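Local structure of DNA-entry nuclease (Competence-specific nuclease) (Streptococcus agalactiae ILRI112, 4QGO) at residues Pro63-Ala68 with Arg171-Pro176; Gly111-Tyr116 with Pro132-Thr137. The protein probably cleaves DNA without sequence specificity, as a beta-beta-alpha (His-Me finger) nuclease and virulence factor. The protein carries 1 engineered substitution. One frame throughout, in Å; residues are numbered along the deposited sequence.

Contact 1 (Pro63-Ala68 with Arg171-Pro176). With SO4 (sulfate ion), chain C.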
ATOM      1  N   PRO A  63      -6.084  -0.360 -10.343  1.00  6.12           N
ATOM      2  CA  PRO A  63      -6.491  -0.064  -8.959  1.00  6.03           C
ATOM      3  C   PRO A  63      -6.070   1.331  -8.532  1.00  7.04           C
ATOM      4  O   PRO A  63      -4.933   1.756  -8.748  1.00  7.67           O
ATOM      5  CB  PRO A  63      -5.756  -1.134  -8.142  1.00  8.14           C
ATOM      6  CG  PRO A  63      -5.668  -2.290  -9.096  1.00  7.97           C
ATOM      7  CD  PRO A  63      -5.403  -1.663 -10.447  1.00  7.68           C
ATOM      8  N   SER A  64      -7.018   2.054  -7.942  1.00  6.64           N
ATOM      9  CA  SER A  64      -6.801   3.443  -7.588  1.00  8.05           C
ATOM     10  C   SER A  64      -7.211   3.654  -6.128  1.00  7.14           C
ATOM     11  O   SER A  64      -7.255   2.706  -5.351  1.00  6.67           O
ATOM     12  CB  SER A  64      -7.588   4.336  -8.552  1.00  9.04           C
ATOM     13  OG  SER A  64      -7.225   5.700  -8.413  1.00  9.41           O
ATOM     14  N   THR A  65      -7.508   4.891  -5.759  1.00  4.87           N
ATOM     15  CA  THR A  65      -7.782   5.247  -4.370  1.00  4.61           C
ATOM     16  C   THR A  65      -8.774   4.326  -3.669  1.00  5.61           C
ATOM     17  O   THR A  65      -9.908   4.149  -4.125  1.00  7.19           O
ATOM     18  CB  THR A  65      -8.321   6.688  -4.304  1.00  6.28           C
ATOM     19  OG1 THR A  65      -7.498   7.533  -5.110  1.00  8.03           O
ATOM     20  CG2 THR A  65      -8.304   7.207  -2.881  1.00  8.72           C
ATOM     21  N   ALA A  66      -8.317   3.731  -2.570  1.00  4.48           N
ATOM     22  CA  ALA A  66      -9.151   2.892  -1.718  1.00  4.41           C
ATOM     23  C   ALA A  66      -9.352   3.575  -0.386  1.00  6.53           C
ATOM     24  O   ALA A  66      -8.415   4.138   0.192  1.00  7.17           O
ATOM     25  CB  ALA A  66      -8.489   1.526  -1.503  1.00  4.46           C
ATOM     26  N   ASN A  67     -10.579   3.513   0.112  1.00  6.34           N
ATOM     27  CA  ASN A  67     -10.921   4.126   1.389  1.00  5.25           C
ATOM     28  C   ASN A  67     -11.639   3.165   2.310  1.00  4.91           C
ATOM     29  O   ASN A  67     -12.359   2.284   1.861  1.00  6.04           O
ATOM     30  CB  ASN A  67     -11.824   5.333   1.160  1.00  4.71           C
ATOM     31  CG  ASN A  67     -11.046   6.578   0.802  1.00  5.47           C
ATOM     32  OD1 ASN A  67     -10.383   7.173   1.653  1.00  5.65           O
ATOM     33  ND2 ASN A  67     -11.137   6.993  -0.450  1.00  5.96           N
ATOM     34  N   ALA A  68     -11.463   3.367   3.606  1.00  5.52           N
ATOM     35  CA  ALA A  68     -12.150   2.543   4.594  1.00  4.00           C
ATOM     36  C   ALA A  68     -12.370   3.299   5.881  1.00  4.68           C
ATOM     37  O   ALA A  68     -11.641   4.249   6.197  1.00  5.30           O
ATOM     38  CB  ALA A  68     -11.364   1.270   4.878  1.00  5.40           C
ATOM     39  N   ARG A 171      -9.926   5.617  10.323  1.00  5.05           N
ATOM     40  CA  ARG A 171     -10.165   6.048   8.950  1.00  6.17           C
ATOM     41  C   ARG A 171      -8.864   5.798   8.169  1.00  5.05           C
ATOM     42  O   ARG A 171      -7.786   6.115   8.644  1.00  5.35           O
ATOM     43  CB  ARG A 171     -10.567   7.526   8.940  1.00  6.68           C
ATOM     44  CG  ARG A 171     -10.866   8.108   7.576  1.00  5.39           C
ATOM     45  CD  ARG A 171     -12.182   7.591   6.957  1.00  6.14           C
ATOM     46  NE  ARG A 171     -12.406   8.331   5.721  1.00  5.64           N
ATOM     47  CZ  ARG A 171     -11.853   8.031   4.550  1.00  7.08           C
ATOM     48  NH1 ARG A 171     -11.090   6.948   4.421  1.00  7.11           N
ATOM     49  NH2 ARG A 171     -12.074   8.803   3.498  1.00  6.83           N
ATOM     50  N   TYR A 172      -8.978   5.200   6.984  1.00  3.32           N
ATOM     51  CA  TYR A 172      -7.830   4.617   6.277  1.00  4.55           C
ATOM     52  C   TYR A 172      -7.971   4.880   4.787  1.00  5.38           C
ATOM     53  O   TYR A 172      -9.063   4.740   4.227  1.00  5.49           O
ATOM     54  CB  TYR A 172      -7.839   3.104   6.538  1.00  4.69           C
ATOM     55  CG  TYR A 172      -6.621   2.279   6.141  1.00  4.13           C
ATOM     56  CD1 TYR A 172      -5.328   2.691   6.442  1.00  5.49           C
ATOM     57  CD2 TYR A 172      -6.782   1.033   5.537  1.00  5.05           C
ATOM     58  CE1 TYR A 172      -4.225   1.902   6.101  1.00  5.42           C
ATOM     59  CE2 TYR A 172      -5.690   0.242   5.206  1.00  6.35           C
ATOM     60  CZ  TYR A 172      -4.422   0.675   5.496  1.00  5.47           C
ATOM     61  OH  TYR A 172      -3.325  -0.108   5.171  1.00  6.77           O
ATOM     62  N   ARG A 173      -6.874   5.271   4.144  1.00  3.43           N
ATOM     63  CA  ARG A 173      -6.878   5.543   2.713  1.00  3.48           C
ATOM     64  C   ARG A 173      -5.583   5.032   2.104  1.00  3.74           C
ATOM     65  O   ARG A 173      -4.498   5.379   2.565  1.00  5.53           O
ATOM     66  CB  ARG A 173      -7.065   7.040   2.432  1.00  6.74           C
ATOM     67  CG  ARG A 173      -7.146   7.418   0.941  1.00  5.22           C
ATOM     68  CD  ARG A 173      -7.705   8.838   0.752  1.00  7.26           C
ATOM     69  NE  ARG A 173      -6.905   9.862   1.430  1.00  8.37           N
ATOM     70  CZ  ARG A 173      -7.388  11.003   1.919  1.00  7.97           C
ATOM     71  NH1 ARG A 173      -8.689  11.294   1.822  1.00  9.07           N
ATOM     72  NH2 ARG A 173      -6.573  11.862   2.521  1.00  8.97           N
ATOM     73  N   VAL A 174      -5.712   4.184   1.087  1.00  4.62           N
ATOM     74  CA  VAL A 174      -4.562   3.583   0.424  1.00  4.45           C
ATOM     75  C   VAL A 174      -4.631   3.882  -1.069  1.00  4.58           C
ATOM     76  O   VAL A 174      -5.622   3.567  -1.736  1.00  6.47           O
ATOM     77  CB  VAL A 174      -4.532   2.065   0.643  1.00  4.75           C
ATOM     78  CG1 VAL A 174      -3.374   1.446  -0.121  1.00  6.33           C
ATOM     79  CG2 VAL A 174      -4.425   1.739   2.143  1.00  5.70           C
ATOM     80  N   THR A 175      -3.586   4.516  -1.589  1.00  4.45           N
ATOM     81  CA  THR A 175      -3.596   4.971  -2.973  1.00  5.76           C
ATOM     82  C   THR A 175      -2.328   4.518  -3.675  1.00  6.42           C
ATOM     83  O   THR A 175      -1.238   4.961  -3.329  1.00  5.83           O
ATOM     84  CB  THR A 175      -3.670   6.500  -3.052  1.00  5.93           C
ATOM     85  OG1 THR A 175      -4.757   6.982  -2.235  1.00  7.45           O
ATOM     86  CG2 THR A 175      -3.887   6.961  -4.492  1.00  8.36           C
ATOM     87  N   PRO A 176      -2.458   3.626  -4.662  1.00  5.13           N
ATOM     88  CA  PRO A 176      -1.295   3.320  -5.506  1.00  5.40           C
ATOM     89  C   PRO A 176      -0.866   4.576  -6.258  1.00  6.86           C
ATOM     90  O   PRO A 176      -1.720   5.271  -6.835  1.00  7.69           O
ATOM     91  CB  PRO A 176      -1.830   2.271  -6.488  1.00  7.07           C
ATOM     92  CG  PRO A 176      -3.092   1.722  -5.836  1.00  6.16           C
ATOM     93  CD  PRO A 176      -3.665   2.889  -5.075  1.00  5.73           C
TER
HETATM   94  S   SO4 C 301     -11.512  10.610  -0.323  0.75  5.40           S
HETATM   95  O1  SO4 C 301     -10.756   9.864  -1.315  0.75  5.07           O
HETATM   96  O2  SO4 C 301     -12.937  10.403  -0.524  0.75  6.46           O
HETATM   97  O3  SO4 C 301     -11.231  12.048  -0.426  0.75  8.15           O
HETATM   98  O4  SO4 C 301     -11.166  10.156   1.016  0.75  7.72           O
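Ala-66 pairs with Val-174, and Ala-68 with Tyr-172, as antiparallel hydrogen-bonded pairs, each with two backbone bonds, joining neighbouring strands 66-70 and 170-177 of the seven-stranded antiparallel sheet; the strand axes run at 170°. Asn-67 and Arg-173 form the non-hydrogen-bonded pair between them, which puts both side chains on one face, while Ala-66, Ala-68, Tyr-172 and Val-174 lie on the other.

Polar side chains dominate the Asn-67 face. The guanidinium of Arg-171 grips a single oxygen end-on: NH1 is 2.9 Å and NH2 3.0 Å from Asn-67 OD1, which lies in the guanidinium plane. Amide and guanidinium planes stand 74° apart. Both nitrogens come from the same face of the amide, NH1 only tilted from its plane and NH2 well above it. A bend at chi2 (71°) turns Arg-171 back across the neighbouring strand, where Arg-171 NH1 also reaches Ala-68 O at 3.3 Å, a long bond from above the carbonyl plane; Tyr-172 N approaches that oxygen from the opposite face.

A sulfate ion, probably from the crystallisation liquor, takes Asn-67 ND2 on O1 at 3.0 Å. Its O4 accepts from Arg-173 NH1 at 2.8 Å and weakly from Arg-171 NH2.

Two arginines and an amide converging on one sulfate are consistent with a patch able to hold an anion.

Contact 2 (Gly111-Tyr116 with Pro132-Thr137); sequences GALIAY and PQNVVT. Engineered in segment 111-116: Ala-112 (natural residue His). With SO4 (sulfate ion), chain E.
Asn-134 meets the turn after Gly-111 and Ala-112 with both its backbone and its amide. Asn-134 O accepts from Leu-113 N at 2.8 Å. The side chain continues the pairing: Asn-134 OD1 receives Ile-114 N at 2.9 Å, in the carbonyl plane and on a lone pair, while Asn-134 ND2 donates to Ile-114 O at 3.1 Å with an almost straight N-H...O angle of 177°. Thus both backbone polar atoms of Ile-114 are satisfied by one amide. With CG anti to the backbone N (chi1 -167°), the amide is carried alongside the 113-114 backbone. OD1 has a further donor in Asn-55 ND2, which helps to fix the rotation of this buried group.

Gly-111 and Val-136 exchange two backbone bonds, Gly-111 N to Val-136 O at 2.8 Å and Gly-111 O to Val-136 N at 2.9 Å. The next pair, Ala-112 with Val-135, is non-hydrogen-bonded. These residues belong to the two-stranded antiparallel sheet of strands 108-112 and 135-139, consistent with the two-stranded part of a beta-beta-alpha nuclease motif. Ala-112 is an engineered residue in place of the natural His; its CB is 4.0 Å from Asn-134 ND2.

Apolar contact is lighter. Leu-113 CD1 touches Val-136 CG1 at 3.9 Å, and Met-189 of strand 188-195 contacts both side chains. Beyond the turn, Ala-115 occupies the N-cap position before helix 116-119. There Tyr-116 OH donates to O2 of a second sulfate at 2.8 Å, the oxygen lying at the ring edge and in its plane; Arg-81 N also binds this ion.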
ATOM      1  N   GLY A 111      -0.204  -7.770  -4.024  1.00  5.27           N
ATOM      2  CA  GLY A 111      -0.306  -6.783  -2.958  1.00  5.76           C
ATOM      3  C   GLY A 111      -1.692  -6.182  -2.789  1.00  4.15           C
ATOM      4  O   GLY A 111      -2.155  -5.437  -3.649  1.00  6.49           O
ATOM      5  N   ALA A 112      -2.356  -6.494  -1.676  1.00  5.63           N
ATOM      6  CA  ALA A 112      -3.656  -5.891  -1.391  1.00  6.01           C
ATOM      7  C   ALA A 112      -3.524  -4.428  -1.000  1.00  6.03           C
ATOM      8  O   ALA A 112      -2.622  -4.059  -0.249  1.00  8.17           O
ATOM      9  CB  ALA A 112      -4.349  -6.644  -0.269  1.00  7.09           C
ATOM     10  N   LEU A 113      -4.435  -3.595  -1.495  1.00  5.54           N
ATOM     11  CA  LEU A 113      -4.506  -2.213  -1.022  1.00  6.28           C
ATOM     12  C   LEU A 113      -5.058  -2.211   0.397  1.00  6.28           C
ATOM     13  O   LEU A 113      -4.447  -1.653   1.318  1.00  6.28           O
ATOM     14  CB  LEU A 113      -5.391  -1.354  -1.932  1.00  4.96           C
ATOM     15  CG  LEU A 113      -4.725  -0.788  -3.198  1.00  5.97           C
ATOM     16  CD1 LEU A 113      -4.197  -1.864  -4.129  1.00  5.97           C
ATOM     17  CD2 LEU A 113      -5.728   0.096  -3.953  1.00  6.13           C
ATOM     18  N   ILE A 114      -6.219  -2.846   0.558  1.00  5.68           N
ATOM     19  CA  ILE A 114      -6.853  -2.992   1.868  1.00  4.00           C
ATOM     20  C   ILE A 114      -6.736  -4.451   2.306  1.00  6.37           C
ATOM     21  O   ILE A 114      -7.279  -5.343   1.662  1.00  7.32           O
ATOM     22  CB  ILE A 114      -8.343  -2.589   1.831  1.00  7.03           C
ATOM     23  CG1 ILE A 114      -8.527  -1.199   1.203  1.00  6.17           C
ATOM     24  CG2 ILE A 114      -8.922  -2.616   3.233  1.00  9.51           C
ATOM     25  CD1 ILE A 114      -7.931  -0.065   2.017  1.00  7.97           C
ATOM     26  N   ALA A 115      -6.013  -4.675   3.404  1.00  6.05           N
ATOM     27  CA  ALA A 115      -5.713  -6.019   3.903  1.00  7.29           C
ATOM     28  C   ALA A 115      -6.932  -6.836   4.320  1.00  6.20           C
ATOM     29  O   ALA A 115      -7.891  -6.316   4.892  1.00  8.04           O
ATOM     30  CB  ALA A 115      -4.716  -5.936   5.064  1.00  5.98           C
ATOM     31  N   TYR A 116      -6.858  -8.131   4.038  1.00  8.29           N
ATOM     32  CA  TYR A 116      -7.891  -9.078   4.407  1.00  8.33           C
ATOM     33  C   TYR A 116      -8.203  -9.007   5.896  1.00  8.34           C
ATOM     34  O   TYR A 116      -9.366  -8.985   6.293  1.00  7.56           O
ATOM     35  CB  TYR A 116      -7.452 -10.503   4.026  1.00  9.04           C
ATOM     36  CG  TYR A 116      -8.478 -11.558   4.379  1.00 10.28           C
ATOM     37  CD1 TYR A 116      -9.618 -11.720   3.609  1.00 15.09           C
ATOM     38  CD2 TYR A 116      -8.316 -12.371   5.497  1.00 12.17           C
ATOM     39  CE1 TYR A 116     -10.569 -12.669   3.926  1.00 15.26           C
ATOM     40  CE2 TYR A 116      -9.258 -13.331   5.812  1.00 14.87           C
ATOM     41  CZ  TYR A 116     -10.384 -13.465   5.027  1.00 17.54           C
ATOM     42  OH  TYR A 116     -11.340 -14.411   5.332  1.00 22.88           O
ATOM     43  N   PRO A 132      -9.923  -7.415  -8.478  1.00  8.13           N
ATOM     44  CA  PRO A 132      -9.070  -6.677  -9.417  1.00  7.96           C
ATOM     45  C   PRO A 132      -8.949  -5.194  -9.087  1.00  6.32           C
ATOM     46  O   PRO A 132      -8.102  -4.511  -9.662  1.00 11.23           O
ATOM     47  CB  PRO A 132      -9.784  -6.874 -10.761  1.00 15.01           C
ATOM     48  CG  PRO A 132     -11.225  -7.044 -10.379  1.00 14.94           C
ATOM     49  CD  PRO A 132     -11.195  -7.836  -9.098  1.00 10.82           C
ATOM     50  N   GLN A 133      -9.784  -4.694  -8.182  1.00  6.22           N
ATOM     51  CA  GLN A 133      -9.692  -3.299  -7.786  1.00  6.65           C
ATOM     52  C   GLN A 133      -8.852  -3.125  -6.529  1.00  6.85           C
ATOM     53  O   GLN A 133      -8.563  -1.997  -6.131  1.00  7.28           O
ATOM     54  CB  GLN A 133     -11.089  -2.711  -7.539  1.00  9.51           C
ATOM     55  CG  GLN A 133     -12.049  -2.940  -8.681  1.00 10.28           C
ATOM     56  CD  GLN A 133     -13.142  -1.893  -8.747  1.00 18.11           C
ATOM     57  OE1 GLN A 133     -13.289  -1.064  -7.847  1.00 16.38           O
ATOM     58  NE2 GLN A 133     -13.914  -1.926  -9.820  1.00 16.33           N
ATOM     59  N   ASN A 134      -8.451  -4.239  -5.915  1.00  6.36           N
ATOM     60  CA  ASN A 134      -7.772  -4.212  -4.611  1.00  4.19           C
ATOM     61  C   ASN A 134      -6.389  -4.845  -4.610  1.00  5.26           C
ATOM     62  O   ASN A 134      -5.789  -4.986  -3.554  1.00  5.94           O
ATOM     63  CB  ASN A 134      -8.640  -4.906  -3.534  1.00  5.95           C
ATOM     64  CG  ASN A 134      -8.150  -4.646  -2.098  1.00  5.31           C
ATOM     65  OD1 ASN A 134      -7.815  -3.528  -1.736  1.00  5.31           O
ATOM     66  ND2 ASN A 134      -8.115  -5.696  -1.278  1.00  7.20           N
ATOM     67  N   VAL A 135      -5.877  -5.238  -5.775  1.00  5.65           N
ATOM     68  CA  VAL A 135      -4.603  -5.959  -5.816  1.00  5.57           C
ATOM     69  C   VAL A 135      -3.689  -5.399  -6.891  1.00  8.30           C
ATOM     70  O   VAL A 135      -4.107  -5.213  -8.038  1.00  7.38           O
ATOM     71  CB  VAL A 135      -4.817  -7.469  -6.073  1.00  5.75           C
ATOM     72  CG1 VAL A 135      -3.465  -8.191  -6.115  1.00  6.95           C
ATOM     73  CG2 VAL A 135      -5.725  -8.068  -5.010  1.00  7.15           C
ATOM     74  N   VAL A 136      -2.443  -5.129  -6.507  1.00  5.31           N
ATOM     75  CA  VAL A 136      -1.416  -4.693  -7.449  1.00  5.35           C
ATOM     76  C   VAL A 136      -0.215  -5.627  -7.400  1.00  5.53           C
ATOM     77  O   VAL A 136      -0.095  -6.475  -6.507  1.00  6.52           O
ATOM     78  CB  VAL A 136      -0.944  -3.245  -7.180  1.00  4.87           C
ATOM     79  CG1 VAL A 136      -2.087  -2.259  -7.410  1.00  5.25           C
ATOM     80  CG2 VAL A 136      -0.372  -3.100  -5.753  1.00  7.16           C
ATOM     81  N   THR A 137       0.673  -5.472  -8.377  1.00  6.05           N
ATOM     82  CA  THR A 137       1.962  -6.144  -8.356  1.00  5.05           C
ATOM     83  C   THR A 137       2.860  -5.381  -7.400  1.00  5.66           C
ATOM     84  O   THR A 137       3.182  -4.225  -7.646  1.00  6.28           O
ATOM     85  CB  THR A 137       2.580  -6.172  -9.757  1.00  5.10           C
ATOM     86  OG1 THR A 137       1.741  -6.955 -10.615  1.00  6.52           O
ATOM     87  CG2 THR A 137       3.992  -6.768  -9.728  1.00  8.31           C
TER
HETATM   88  S   SO4 E 303     -13.894 -15.989   3.121  0.70 47.40           S
HETATM   89  O1  SO4 E 303     -12.927 -16.516   2.163  0.70 45.16           O
HETATM   90  O2  SO4 E 303     -13.472 -14.660   3.561  0.70 24.55           O
HETATM   91  O3  SO4 E 303     -15.207 -15.896   2.488  0.70 57.04           O
HETATM   92  O4  SO4 E 303     -13.974 -16.891   4.267  0.70 30.28           O

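The centres of contacts 1 and 2 lie about 10 Å apart, and the two touch directly. Contact 1 joins neighbouring strands 66-70 and 170-177 of the seven-stranded antiparallel sheet; contact 2 joins the separate pair 108-112 and 135-139. In sequence, 111-116 and 132-137 are nested between 63-68 and 171-176, so contact 1 closes a long sequence loop within which contact 2 forms. The two meet by van der Waals packing of methyl groups against backbone carbonyls: Leu-113 CD2 lies 3.3 Å from Ser-64 O, and Val-174 CG2 lies 3.5 Å from Leu-113 O. Hence the two-stranded unit, probably part of the nuclease motif, is seated against the central sheet, on the side bearing Val-174 rather than the sulfate-binding Arg-173.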